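PDB 2NSA: trigger factor from Thermotoga maritima, which probably acts as a chaperone that keeps newly made proteins open and as a peptidyl-prolyl cis-trans isomerase, its C-terminal chaperone domain being the part described here. Local coordinates for residues Thr5-Gln8 and Leu9-Ser12; Leu34-Leu37 and Pro38-Val41; Glu44-Asp47 and Arg48-Glu51; Arg81-Leu84 and Lys85-Leu89. All blocks are in the same frame, centred on the assembly; numbering follows the deposited sequence.

Contact 1: residues Thr5-Gln8 and Leu9-Ser12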
ATOM      1  N   THR A   5      18.179  -6.539   1.034  1.00 34.88           N
ATOM      2  CA  THR A   5      17.749  -7.024  -0.272  1.00 32.29           C
ATOM      3  C   THR A   5      16.372  -7.668  -0.216  1.00 29.02           C
ATOM      4  O   THR A   5      15.931  -8.127   0.837  1.00 28.04           O
ATOM      5  CB  THR A   5      18.726  -8.070  -0.829  1.00 33.40           C
ATOM      6  OG1 THR A   5      18.653  -9.260  -0.034  1.00 32.17           O
ATOM      7  CG2 THR A   5      20.148  -7.534  -0.803  1.00 32.89           C
ATOM      8  N   LEU A   6      15.702  -7.703  -1.362  1.00 28.07           N
ATOM      9  CA  LEU A   6      14.376  -8.296  -1.456  1.00 27.46           C
ATOM     10  C   LEU A   6      14.462  -9.776  -1.102  1.00 27.27           C
ATOM     11  O   LEU A   6      13.557 -10.331  -0.482  1.00 27.07           O
ATOM     12  CB  LEU A   6      13.825  -8.138  -2.875  1.00 27.41           C
ATOM     13  CG  LEU A   6      12.415  -8.679  -3.129  1.00 25.33           C
ATOM     14  CD1 LEU A   6      11.417  -7.951  -2.234  1.00 25.64           C
ATOM     15  CD2 LEU A   6      12.053  -8.494  -4.595  1.00 25.97           C
ATOM     16  N   GLU A   7      15.560 -10.410  -1.500  1.00 28.79           N
ATOM     17  CA  GLU A   7      15.759 -11.826  -1.218  1.00 29.56           C
ATOM     18  C   GLU A   7      15.801 -12.113   0.279  1.00 29.32           C
ATOM     19  O   GLU A   7      15.266 -13.121   0.738  1.00 29.86           O
ATOM     20  CB  GLU A   7      17.048 -12.323  -1.876  1.00 33.48           C
ATOM     21  CG  GLU A   7      16.865 -12.782  -3.310  1.00 37.50           C
ATOM     22  CD  GLU A   7      15.812 -13.871  -3.435  1.00 41.79           C
ATOM     23  OE1 GLU A   7      15.769 -14.765  -2.559  1.00 43.83           O
ATOM     24  OE2 GLU A   7      15.033 -13.840  -4.413  1.00 44.00           O
ATOM     25  N   GLN A   8      16.443 -11.233   1.041  1.00 28.23           N
ATOM     26  CA  GLN A   8      16.525 -11.415   2.485  1.00 29.21           C
ATOM     27  C   GLN A   8      15.139 -11.265   3.092  1.00 28.24           C
ATOM     28  O   GLN A   8      14.778 -11.976   4.025  1.00 27.29           O
ATOM     29  CB  GLN A   8      17.462 -10.381   3.106  1.00 31.38           C
ATOM     30  CG  GLN A   8      18.906 -10.498   2.660  1.00 35.94           C
ATOM     31  CD  GLN A   8      19.782  -9.412   3.257  1.00 38.62           C
ATOM     32  OE1 GLN A   8      19.529  -8.223   3.066  1.00 41.45           O
ATOM     33  NE2 GLN A   8      20.819  -9.818   3.981  1.00 40.75           N
ATOM     34  N   LEU A   9      14.364 -10.335   2.547  1.00 28.59           N
ATOM     35  CA  LEU A   9      13.014 -10.087   3.033  1.00 28.41           C
ATOM     36  C   LEU A   9      12.148 -11.321   2.804  1.00 27.75           C
ATOM     37  O   LEU A   9      11.491 -11.805   3.723  1.00 28.24           O
ATOM     38  CB  LEU A   9      12.417  -8.872   2.310  1.00 27.56           C
ATOM     39  CG  LEU A   9      11.102  -8.281   2.834  1.00 29.99           C
ATOM     40  CD1 LEU A   9      10.912  -6.871   2.282  1.00 30.28           C
ATOM     41  CD2 LEU A   9       9.941  -9.169   2.452  1.00 31.24           C
ATOM     42  N   LYS A  10      12.162 -11.834   1.578  1.00 28.81           N
ATOM     43  CA  LYS A  10      11.376 -13.014   1.224  1.00 30.49           C
ATOM     44  C   LYS A  10      11.745 -14.224   2.080  1.00 31.68           C
ATOM     45  O   LYS A  10      10.886 -15.042   2.423  1.00 30.69           O
ATOM     46  CB  LYS A  10      11.579 -13.345  -0.257  1.00 32.37           C
ATOM     47  CG  LYS A  10      11.027 -12.287  -1.199  1.00 35.39           C
ATOM     48  CD  LYS A  10      11.571 -12.438  -2.612  1.00 37.23           C
ATOM     49  CE  LYS A  10      11.108 -13.723  -3.268  1.00 39.73           C
ATOM     50  NZ  LYS A  10      11.654 -13.846  -4.647  1.00 40.12           N
ATOM     51  N   GLU A  11      13.023 -14.338   2.425  1.00 31.91           N
ATOM     52  CA  GLU A  11      13.479 -15.455   3.243  1.00 34.10           C
ATOM     53  C   GLU A  11      12.879 -15.381   4.646  1.00 34.63           C
ATOM     54  O   GLU A  11      12.613 -16.410   5.268  1.00 35.21           O
ATOM     55  CB  GLU A  11      15.011 -15.463   3.328  1.00 35.22           C
ATOM     56  CG  GLU A  11      15.581 -16.529   4.258  1.00 37.86           C
ATOM     57  CD  GLU A  11      17.097 -16.614   4.195  1.00 40.35           C
ATOM     58  OE1 GLU A  11      17.765 -15.564   4.337  1.00 40.12           O
ATOM     59  OE2 GLU A  11      17.623 -17.735   4.010  1.00 40.67           O
ATOM     60  N   SER A  12      12.652 -14.163   5.136  1.00 34.58           N
ATOM     61  CA  SER A  12      12.090 -13.968   6.471  1.00 35.53           C
ATOM     62  C   SER A  12      10.601 -14.286   6.509  1.00 36.50           C
ATOM     63  O   SER A  12      10.012 -14.432   7.583  1.00 36.86           O
ATOM     64  CB  SER A  12      12.301 -12.522   6.939  1.00 34.93           C
ATOM     65  OG  SER A  12      11.461 -11.623   6.231  1.00 34.61           O
TER
HETATM   66  O   HOH W   1      13.558 -11.983  -5.733  1.00 51.72           O

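Contact 2: residues Leu34-Leu37 and Pro38-Val41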
ATOM      1  N   LEU A  34       4.269  -5.562   3.113  1.00 24.62           N
ATOM      2  CA  LEU A  34       4.196  -4.112   2.961  1.00 25.60           C
ATOM      3  C   LEU A  34       4.961  -3.383   4.057  1.00 26.62           C
ATOM      4  O   LEU A  34       5.593  -2.355   3.813  1.00 26.68           O
ATOM      5  CB  LEU A  34       2.737  -3.644   2.983  1.00 25.72           C
ATOM      6  CG  LEU A  34       1.881  -3.911   1.749  1.00 27.40           C
ATOM      7  CD1 LEU A  34       0.451  -3.473   2.021  1.00 29.34           C
ATOM      8  CD2 LEU A  34       2.456  -3.165   0.551  1.00 27.57           C
ATOM      9  N   GLU A  35       4.898  -3.915   5.269  1.00 27.46           N
ATOM     10  CA  GLU A  35       5.576  -3.300   6.397  1.00 27.83           C
ATOM     11  C   GLU A  35       7.096  -3.330   6.277  1.00 26.95           C
ATOM     12  O   GLU A  35       7.776  -2.403   6.717  1.00 25.99           O
ATOM     13  CB  GLU A  35       5.152  -3.992   7.692  1.00 32.57           C
ATOM     14  CG  GLU A  35       5.808  -3.432   8.937  1.00 38.08           C
ATOM     15  CD  GLU A  35       5.333  -4.118  10.202  1.00 42.68           C
ATOM     16  OE1 GLU A  35       5.794  -3.728  11.296  1.00 46.23           O
ATOM     17  OE2 GLU A  35       4.499  -5.046  10.103  1.00 45.19           O
ATOM     18  N   LYS A  36       7.628  -4.383   5.668  1.00 24.80           N
ATOM     19  CA  LYS A  36       9.074  -4.519   5.537  1.00 24.49           C
ATOM     20  C   LYS A  36       9.669  -3.951   4.253  1.00 22.93           C
ATOM     21  O   LYS A  36      10.851  -3.613   4.214  1.00 21.65           O
ATOM     22  CB  LYS A  36       9.467  -5.993   5.673  1.00 27.74           C
ATOM     23  CG  LYS A  36       9.180  -6.587   7.043  1.00 30.80           C
ATOM     24  CD  LYS A  36       9.931  -5.841   8.137  1.00 33.85           C
ATOM     25  CE  LYS A  36       9.707  -6.484   9.499  1.00 35.75           C
ATOM     26  NZ  LYS A  36      10.431  -5.769  10.582  1.00 36.94           N
ATOM     27  N   LEU A  37       8.853  -3.833   3.210  1.00 22.27           N
ATOM     28  CA  LEU A  37       9.334  -3.318   1.932  1.00 21.14           C
ATOM     29  C   LEU A  37      10.141  -2.014   1.986  1.00 20.00           C
ATOM     30  O   LEU A  37      11.151  -1.885   1.303  1.00 19.63           O
ATOM     31  CB  LEU A  37       8.164  -3.168   0.947  1.00 21.17           C
ATOM     32  CG  LEU A  37       7.695  -4.465   0.273  1.00 22.43           C
ATOM     33  CD1 LEU A  37       6.468  -4.193  -0.595  1.00 22.86           C
ATOM     34  CD2 LEU A  37       8.831  -5.032  -0.580  1.00 22.87           C
ATOM     35  N   PRO A  38       9.720  -1.033   2.804  1.00 21.08           N
ATOM     36  CA  PRO A  38      10.471   0.229   2.872  1.00 22.21           C
ATOM     37  C   PRO A  38      11.950   0.071   3.233  1.00 23.60           C
ATOM     38  O   PRO A  38      12.770   0.928   2.907  1.00 23.95           O
ATOM     39  CB  PRO A  38       9.718   1.027   3.940  1.00 21.88           C
ATOM     40  CG  PRO A  38       8.330   0.505   3.850  1.00 21.45           C
ATOM     41  CD  PRO A  38       8.536  -0.985   3.677  1.00 21.18           C
ATOM     42  N   GLU A  39      12.284  -1.025   3.902  1.00 25.23           N
ATOM     43  CA  GLU A  39      13.657  -1.275   4.333  1.00 26.71           C
ATOM     44  C   GLU A  39      14.680  -1.545   3.232  1.00 27.17           C
ATOM     45  O   GLU A  39      15.879  -1.383   3.455  1.00 28.13           O
ATOM     46  CB  GLU A  39      13.673  -2.436   5.326  1.00 28.29           C
ATOM     47  CG  GLU A  39      13.109  -2.082   6.692  1.00 33.85           C
ATOM     48  CD  GLU A  39      12.983  -3.288   7.605  1.00 37.15           C
ATOM     49  OE1 GLU A  39      13.815  -4.213   7.488  1.00 38.74           O
ATOM     50  OE2 GLU A  39      12.056  -3.304   8.446  1.00 40.56           O
ATOM     51  N   ILE A  40      14.218  -1.936   2.050  1.00 26.96           N
ATOM     52  CA  ILE A  40      15.135  -2.253   0.961  1.00 27.87           C
ATOM     53  C   ILE A  40      15.333  -1.165  -0.083  1.00 29.14           C
ATOM     54  O   ILE A  40      15.803  -1.437  -1.191  1.00 29.19           O
ATOM     55  CB  ILE A  40      14.703  -3.547   0.247  1.00 27.52           C
ATOM     56  CG1 ILE A  40      13.352  -3.345  -0.445  1.00 27.80           C
ATOM     57  CG2 ILE A  40      14.604  -4.677   1.263  1.00 28.86           C
ATOM     58  CD1 ILE A  40      12.939  -4.510  -1.328  1.00 30.93           C
ATOM     59  N   VAL A  41      14.977   0.067   0.262  1.00 29.06           N
ATOM     60  CA  VAL A  41      15.151   1.174  -0.666  1.00 28.72           C
ATOM     61  C   VAL A  41      15.547   2.449   0.068  1.00 28.81           C
ATOM     62  O   VAL A  41      15.236   2.623   1.244  1.00 26.96           O
ATOM     63  CB  VAL A  41      13.861   1.434  -1.486  1.00 30.84           C
ATOM     64  CG1 VAL A  41      12.763   1.963  -0.585  1.00 28.97           C
ATOM     65  CG2 VAL A  41      14.149   2.402  -2.620  1.00 31.57           C
TER
HETATM   66  O   HOH W   2      10.180  -0.932   7.881  1.00 58.33           O

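Contact 3: residues Glu44-Asp47 and Arg48-Glu51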
ATOM      1  N   GLU A  44      16.118   9.992  -1.275  1.00 29.78           N
ATOM      2  CA  GLU A  44      16.831  11.219  -0.949  1.00 31.03           C
ATOM      3  C   GLU A  44      15.857  12.388  -1.105  1.00 28.57           C
ATOM      4  O   GLU A  44      15.701  12.937  -2.192  1.00 31.67           O
ATOM      5  CB  GLU A  44      18.041  11.383  -1.876  1.00 34.77           C
ATOM      6  CG  GLU A  44      17.730  11.253  -3.361  1.00 39.16           C
ATOM      7  CD  GLU A  44      18.987  11.156  -4.217  1.00 42.71           C
ATOM      8  OE1 GLU A  44      20.046  11.666  -3.788  1.00 44.66           O
ATOM      9  OE2 GLU A  44      18.913  10.574  -5.321  1.00 42.63           O
ATOM     10  N   ILE A  45      15.196  12.754  -0.011  1.00 26.17           N
ATOM     11  CA  ILE A  45      14.221  13.841  -0.021  1.00 24.48           C
ATOM     12  C   ILE A  45      14.471  14.785   1.160  1.00 22.36           C
ATOM     13  O   ILE A  45      14.960  14.361   2.207  1.00 24.25           O
ATOM     14  CB  ILE A  45      12.775  13.266   0.035  1.00 26.67           C
ATOM     15  CG1 ILE A  45      11.765  14.325  -0.390  1.00 27.07           C
ATOM     16  CG2 ILE A  45      12.456  12.763   1.434  1.00 27.17           C
ATOM     17  CD1 ILE A  45      10.374  13.758  -0.635  1.00 30.38           C
ATOM     18  N   SER A  46      14.140  16.062   0.992  1.00 18.05           N
ATOM     19  CA  SER A  46      14.369  17.043   2.051  1.00 17.20           C
ATOM     20  C   SER A  46      13.435  16.869   3.239  1.00 17.77           C
ATOM     21  O   SER A  46      12.304  16.395   3.096  1.00 14.93           O
ATOM     22  CB  SER A  46      14.216  18.470   1.508  1.00 15.69           C
ATOM     23  OG  SER A  46      12.849  18.822   1.326  1.00 16.76           O
ATOM     24  N   ASP A  47      13.921  17.245   4.417  1.00 17.38           N
ATOM     25  CA  ASP A  47      13.097  17.173   5.612  1.00 19.92           C
ATOM     26  C   ASP A  47      11.949  18.154   5.417  1.00 18.17           C
ATOM     27  O   ASP A  47      10.829  17.913   5.875  1.00 17.21           O
ATOM     28  CB  ASP A  47      13.895  17.564   6.859  1.00 22.46           C
ATOM     29  CG  ASP A  47      15.008  16.584   7.176  1.00 28.67           C
ATOM     30  OD1 ASP A  47      14.815  15.365   6.973  1.00 34.29           O
ATOM     31  OD2 ASP A  47      16.080  17.030   7.646  1.00 35.18           O
ATOM     32  N   ARG A  48      12.218  19.260   4.725  1.00 17.19           N
ATOM     33  CA  ARG A  48      11.176  20.248   4.495  1.00 15.60           C
ATOM     34  C   ARG A  48      10.000  19.632   3.734  1.00 16.03           C
ATOM     35  O   ARG A  48       8.838  19.874   4.076  1.00 15.03           O
ATOM     36  CB  ARG A  48      11.723  21.465   3.733  1.00 17.47           C
ATOM     37  CG  ARG A  48      10.686  22.567   3.491  1.00 18.11           C
ATOM     38  CD  ARG A  48      10.007  23.026   4.780  1.00 18.51           C
ATOM     39  NE  ARG A  48       8.838  23.861   4.500  1.00 21.59           N
ATOM     40  CZ  ARG A  48       7.785  23.968   5.305  1.00 20.30           C
ATOM     41  NH1 ARG A  48       7.750  23.296   6.449  1.00 19.33           N
ATOM     42  NH2 ARG A  48       6.759  24.732   4.953  1.00 23.40           N
ATOM     43  N   THR A  49      10.288  18.828   2.714  1.00 15.62           N
ATOM     44  CA  THR A  49       9.216  18.194   1.950  1.00 14.51           C
ATOM     45  C   THR A  49       8.359  17.334   2.875  1.00 14.61           C
ATOM     46  O   THR A  49       7.124  17.336   2.784  1.00 16.28           O
ATOM     47  CB  THR A  49       9.772  17.289   0.829  1.00 15.88           C
ATOM     48  OG1 THR A  49      10.470  18.094  -0.128  1.00 15.53           O
ATOM     49  CG2 THR A  49       8.635  16.552   0.128  1.00 14.59           C
ATOM     50  N   LEU A  50       9.017  16.598   3.761  1.00 14.50           N
ATOM     51  CA  LEU A  50       8.307  15.741   4.705  1.00 16.12           C
ATOM     52  C   LEU A  50       7.466  16.578   5.674  1.00 16.62           C
ATOM     53  O   LEU A  50       6.337  16.199   5.997  1.00 17.33           O
ATOM     54  CB  LEU A  50       9.303  14.850   5.455  1.00 15.88           C
ATOM     55  CG  LEU A  50      10.048  13.875   4.524  1.00 15.86           C
ATOM     56  CD1 LEU A  50      11.059  13.047   5.312  1.00 17.28           C
ATOM     57  CD2 LEU A  50       9.049  12.959   3.835  1.00 18.81           C
ATOM     58  N   GLU A  51       7.997  17.709   6.136  1.00 15.60           N
ATOM     59  CA  GLU A  51       7.226  18.569   7.039  1.00 15.89           C
ATOM     60  C   GLU A  51       5.949  19.005   6.335  1.00 16.11           C
ATOM     61  O   GLU A  51       4.873  19.026   6.929  1.00 17.13           O
ATOM     62  CB  GLU A  51       8.009  19.827   7.430  1.00 14.87           C
ATOM     63  CG  GLU A  51       9.263  19.558   8.210  1.00 17.49           C
ATOM     64  CD  GLU A  51       9.982  20.830   8.609  1.00 18.64           C
ATOM     65  OE1 GLU A  51       9.840  21.853   7.900  1.00 17.54           O
ATOM     66  OE2 GLU A  51      10.706  20.801   9.629  1.00 21.39           O
TER
HETATM   67  O   HOH W   3      12.788  17.524  -1.088  1.00 16.35           O

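Contact 4: residues Arg81-Leu84 and Lys85-Leu89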
ATOM      1  N   ARG A  81       3.586  14.273  15.078  1.00 18.35           N
ATOM      2  CA  ARG A  81       4.166  14.710  13.811  1.00 18.68           C
ATOM      3  C   ARG A  81       5.394  13.868  13.476  1.00 19.50           C
ATOM      4  O   ARG A  81       5.589  13.477  12.322  1.00 19.91           O
ATOM      5  CB  ARG A  81       4.545  16.192  13.867  1.00 18.96           C
ATOM      6  CG  ARG A  81       3.363  17.141  13.723  1.00 20.20           C
ATOM      7  CD  ARG A  81       3.811  18.604  13.792  1.00 23.16           C
ATOM      8  NE  ARG A  81       2.682  19.527  13.763  1.00 25.20           N
ATOM      9  CZ  ARG A  81       2.068  19.943  12.658  1.00 25.16           C
ATOM     10  NH1 ARG A  81       2.472  19.526  11.464  1.00 23.36           N
ATOM     11  NH2 ARG A  81       1.033  20.770  12.749  1.00 28.12           N
ATOM     12  N   GLU A  82       6.210  13.574  14.486  1.00 18.22           N
ATOM     13  CA  GLU A  82       7.412  12.762  14.274  1.00 20.85           C
ATOM     14  C   GLU A  82       7.034  11.378  13.752  1.00 20.63           C
ATOM     15  O   GLU A  82       7.678  10.851  12.836  1.00 21.89           O
ATOM     16  CB  GLU A  82       8.212  12.625  15.581  1.00 22.25           C
ATOM     17  CG  GLU A  82       9.070  13.845  15.942  1.00 27.08           C
ATOM     18  CD  GLU A  82       9.499  13.876  17.410  1.00 33.78           C
ATOM     19  OE1 GLU A  82       9.812  12.806  17.978  1.00 35.78           O
ATOM     20  OE2 GLU A  82       9.536  14.980  17.997  1.00 36.45           O
ATOM     21  N   GLU A  83       5.999  10.783  14.336  1.00 19.39           N
ATOM     22  CA  GLU A  83       5.560   9.460  13.905  1.00 21.23           C
ATOM     23  C   GLU A  83       4.990   9.502  12.497  1.00 21.56           C
ATOM     24  O   GLU A  83       5.294   8.645  11.661  1.00 19.95           O
ATOM     25  CB  GLU A  83       4.497   8.894  14.847  1.00 25.79           C
ATOM     26  CG  GLU A  83       3.916   7.583  14.335  1.00 32.36           C
ATOM     27  CD  GLU A  83       3.222   6.782  15.408  1.00 37.09           C
ATOM     28  OE1 GLU A  83       3.795   6.639  16.511  1.00 39.51           O
ATOM     29  OE2 GLU A  83       2.109   6.282  15.142  1.00 40.72           O
ATOM     30  N   LEU A  84       4.154  10.501  12.244  1.00 18.85           N
ATOM     31  CA  LEU A  84       3.530  10.655  10.942  1.00 18.09           C
ATOM     32  C   LEU A  84       4.580  10.883   9.862  1.00 17.94           C
ATOM     33  O   LEU A  84       4.431  10.409   8.730  1.00 17.49           O
ATOM     34  CB  LEU A  84       2.535  11.819  10.974  1.00 20.76           C
ATOM     35  CG  LEU A  84       1.645  12.042   9.752  1.00 21.35           C
ATOM     36  CD1 LEU A  84       0.966  10.741   9.351  1.00 24.08           C
ATOM     37  CD2 LEU A  84       0.608  13.115  10.074  1.00 22.80           C
ATOM     38  N   LYS A  85       5.651  11.594  10.205  1.00 15.42           N
ATOM     39  CA  LYS A  85       6.700  11.851   9.225  1.00 16.67           C
ATOM     40  C   LYS A  85       7.355  10.539   8.814  1.00 16.51           C
ATOM     41  O   LYS A  85       7.615  10.305   7.632  1.00 16.53           O
ATOM     42  CB  LYS A  85       7.768  12.794   9.789  1.00 18.31           C
ATOM     43  CG  LYS A  85       8.832  13.166   8.756  1.00 18.54           C
ATOM     44  CD  LYS A  85       9.967  13.992   9.355  1.00 22.69           C
ATOM     45  CE  LYS A  85       9.490  15.348   9.861  1.00 25.32           C
ATOM     46  NZ  LYS A  85      10.654  16.122  10.392  1.00 25.21           N
ATOM     47  N   GLU A  86       7.622   9.676   9.790  1.00 16.63           N
ATOM     48  CA  GLU A  86       8.260   8.404   9.479  1.00 18.96           C
ATOM     49  C   GLU A  86       7.319   7.513   8.671  1.00 18.44           C
ATOM     50  O   GLU A  86       7.760   6.796   7.769  1.00 16.92           O
ATOM     51  CB  GLU A  86       8.704   7.697  10.764  1.00 22.65           C
ATOM     52  CG  GLU A  86      10.184   7.303  10.766  1.00 33.17           C
ATOM     53  CD  GLU A  86      11.121   8.487  10.512  1.00 35.11           C
ATOM     54  OE1 GLU A  86      11.054   9.487  11.259  1.00 37.95           O
ATOM     55  OE2 GLU A  86      11.930   8.415   9.564  1.00 36.84           O
ATOM     56  N   ARG A  87       6.027   7.562   8.987  1.00 16.46           N
ATOM     57  CA  ARG A  87       5.036   6.764   8.264  1.00 17.63           C
ATOM     58  C   ARG A  87       4.949   7.233   6.817  1.00 17.25           C
ATOM     59  O   ARG A  87       4.851   6.421   5.894  1.00 15.84           O
ATOM     60  CB  ARG A  87       3.657   6.885   8.919  1.00 20.41           C
ATOM     61  CG  ARG A  87       3.559   6.215  10.283  1.00 26.99           C
ATOM     62  CD  ARG A  87       2.110   6.104  10.737  1.00 33.10           C
ATOM     63  NE  ARG A  87       1.975   5.386  12.004  1.00 39.64           N
ATOM     64  CZ  ARG A  87       0.811   4.994  12.518  1.00 41.36           C
ATOM     65  NH1 ARG A  87      -0.319   5.249  11.873  1.00 42.76           N
ATOM     66  NH2 ARG A  87       0.778   4.341  13.673  1.00 43.07           N
ATOM     67  N   ILE A  88       4.984   8.548   6.627  1.00 14.28           N
ATOM     68  CA  ILE A  88       4.912   9.112   5.284  1.00 14.41           C
ATOM     69  C   ILE A  88       6.154   8.750   4.486  1.00 15.10           C
ATOM     70  O   ILE A  88       6.054   8.396   3.305  1.00 14.39           O
ATOM     71  CB  ILE A  88       4.742  10.643   5.325  1.00 14.46           C
ATOM     72  CG1 ILE A  88       3.318  10.969   5.798  1.00 14.18           C
ATOM     73  CG2 ILE A  88       4.987  11.254   3.946  1.00 16.73           C
ATOM     74  CD1 ILE A  88       3.069  12.438   6.065  1.00 15.54           C
ATOM     75  N   LEU A  89       7.321   8.837   5.119  1.00 12.05           N
ATOM     76  CA  LEU A  89       8.550   8.478   4.422  1.00 13.13           C
ATOM     77  C   LEU A  89       8.476   7.006   4.040  1.00 12.52           C
ATOM     78  O   LEU A  89       8.885   6.620   2.940  1.00 11.20           O
ATOM     79  CB  LEU A  89       9.776   8.730   5.306  1.00 15.38           C
ATOM     80  CG  LEU A  89      11.139   8.323   4.739  1.00 19.02           C
ATOM     81  CD1 LEU A  89      11.383   8.971   3.389  1.00 18.08           C
ATOM     82  CD2 LEU A  89      12.215   8.730   5.736  1.00 19.47           C
TER
HETATM   83  O   HOH W   4      10.274  11.983  12.433  1.00 33.01           O

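Contact 1: residues Thr5-Gln8 and Leu9-Ser12
A capped first turn of helix 6-12 joins Thr5-Gln8 to Leu9-Ser12, and across it Glu7 and Lys10 form a salt bridge one turn apart. The carboxylate oxygen Glu7 OE2 lies 3.4 Å from Lys10 NZ, a weak bond by its length. A water bridges the same two atoms: it donates to Glu7 OE2 at 2.7 Å and accepts from Lys10 NZ at 2.9 Å. The Glu7 chain is bent at its second torsion (chi2 -56°), which folds the carboxylate back toward the lysine. The aliphatic part of Lys10 has its own support, for its CD meets Leu6 CG at 3.9 Å where the two chains cross obliquely. Were Lys10 an alanine, the Glu7 carboxylate and its water would probably lose their cationic partner, and the flank of Leu6 its cover. Beneath the side chains i to i+4 backbone bonds continue through the segment, straightest at Lys10 N to Leu6 O, 2.9 Å long (170° at the hydrogen). At the N-terminal end Gln8 N donates to Thr5 OG1 at 3.2 Å, while Thr5 N returns a bond to Gln8 OE1 at 3.0 Å; that amide oxygen also accepts from Glu4 N. Ser12 OG turns back on the helix and donates to Leu9 O, in the carbonyl plane and on a lone pair, at an unusually short and therefore doubtful 2.5 Å. Leu9 is the buried member, packed on Leu33 and Lys36 of helix 25-36 and on Leu37. The reciprocal Thr5-Gln8 bonds define a capping box, the classic N-terminal start of an alpha-helix, here on the surface of the trigger factor C-terminal domain.

Contact 2: residues Leu34-Leu37 and Pro38-Val41
Pro38 packs against Leu37 and the end of helix 25-36, with Pro38 CD 3.5 Å from Leu37 CB and 3.2 Å from Leu34 O. Proline has no N-H to give, so the carbonyl of Leu34 meets a ring carbon where a helical bond would otherwise form. The backbone tightens instead into a 3-10 pattern: Glu39 N donates to Lys36 O at 3.0 Å and Ile40 N to Leu37 O at 3.2 Å, both donors standing above the carbonyl planes. The Lys36 and Glu39 chains run alongside each other in one direction. Glu39 OE2 rests 3.3 Å from Lys36 CD, because the lysine chain bends at chi2 (-60°), and the ion pair to Lys36 NZ is long at 3.6 Å. Ile40 CD1 touches Leu37 CD2 at 4.2 Å.

In the next shell, a water donates to both Glu39 OE2 and Glu35 O, tying the carboxylate to the helix end. Glu39 OE1 accepts from Phe3 N, and Leu34 O is taken by Arg94 NE of helix 77-105, whose side chain also packs on Pro38. The N-H that Pro38 lacks is consistent with the change to 3-10 bonding here, while the split use of the Glu39 carboxylate probably makes its charge pairing with Lys36 secondary.

Contact 3: residues Glu44-Asp47 and Arg48-Glu51
Asp47, Ile45 and Leu50 have the most surface buried where the loop before helix 47-64 runs into its first turn. Asp47 takes part through its carbonyl, which receives Glu51 N at 2.9 Å, nearly in line with the C=O, and lies under Glu51 CG. Ile45 points its CB toward the helix and crosses Thr49 at about a right angle, laying CD1 against Thr49 CG2 at 3.4 Å, a close approach for two methyl groups. Its other branch, CG2, reaches Leu50 CG at 4.1 Å. With CG1 anti to the backbone N (chi1 -163°), that branch runs to the threonine and CG2 faces the leucine. Cutting Ile45 back to an alanine is likely to strip the methyl of Thr49 and the flank of Leu50 of their apolar cover, opening a gap between loop and helix. Leu50 is tied to the loop by its backbone as well, for its N gives a weak bond to Ser46 O at 3.4 Å. Thr49 turns its other branch to polar company: OG1 lies 2.9 Å from Ser46 OG, and one water hydrogen-bonds to both hydroxyls, at 2.6 Å from Thr49 OG1, while also accepting from Ser46 N. Further along, the Arg48 guanidinium meets Glu51 with its edge: NH1 donates to Glu51 OE1 at 2.9 Å, close to the guanidinium plane but on the anti side of the carboxylate. Ser46 occupies the N-cap position, and the apolar Ile45-Leu50 contact spans it from loop to first turn, a pattern of the hydrophobic staple kind found at alpha-helix N-termini.

Contact 4: residues Arg81-Leu84 and Lys85-Leu89
Arg81-Leu84 and Lys85-Leu89 are consecutive turns of helix 77-105, and four i to i+4 backbone bonds join them. Lys85 N donates to Arg81 O at 2.8 Å and Ile88 N to Leu84 O at 2.9 Å; Arg87 N to Glu83 O and the longer Glu86 N to Glu82 O complete the set. On one flank Glu83 and Arg87, also four apart, form a salt bridge with Glu83 OE2 2.8 Å from Arg87 NH2. The oxygen sits over a face of the guanidinium, only 3.2 Å from Arg87 CZ, instead of meeting its edge. The carboxylate and guanidinium planes are 23° apart. Glu83 CG stands anti to the backbone N (chi1 174°), and its extended chain carries the acid along the helix to the arginine. Tyr74 OH also hydrogen-bonds to Glu83 OE2, giving this oxygen a second polar partner. On the apolar flank Leu84 CG meets Ile88 CD1 at 4.0 Å, with Leu84 also against Ala57 of helix 47-64. Arg81 reaches that helix too, bonding through NH1 to Asn55 OD1. A third flank is wetter: one water donates to Glu82 O at 2.9 Å and to Glu86 OE1 at the same 2.9 Å. Together the i to i+4 ion pair and the Leu84-Ile88 contact are consistent with an amphipathic alpha-helix, whose Arg81, Leu84 and Lys85 side chains touch helix 47-64 in the all-helical chaperone domain.

None of the four contacts is wholly core. Contact 2 is partly buried, its centre about 11 Å from that of the chain; contacts 1, 3 and 4 are surface contacts. Contacts 1 and 2 touch through packing: Leu9 CD1 lies 3.7 Å from Lys36 C of helix 25-36, and Leu6 meets Ile40 in the loop that follows. Contacts 3 and 4 join helices 47-64 and 77-105, Leu50 CB lying 3.7 Å from Lys85 CG. Contact 1 spans the short helix 6-12 with its cap, contact 3 begins helix 47-64, contact 2 ends a helix, and contact 4 lies within one. The surface contacts each carry a Glu-Lys or Glu-Arg salt bridge, weak in contact 1; in contact 2 the ion pair is long.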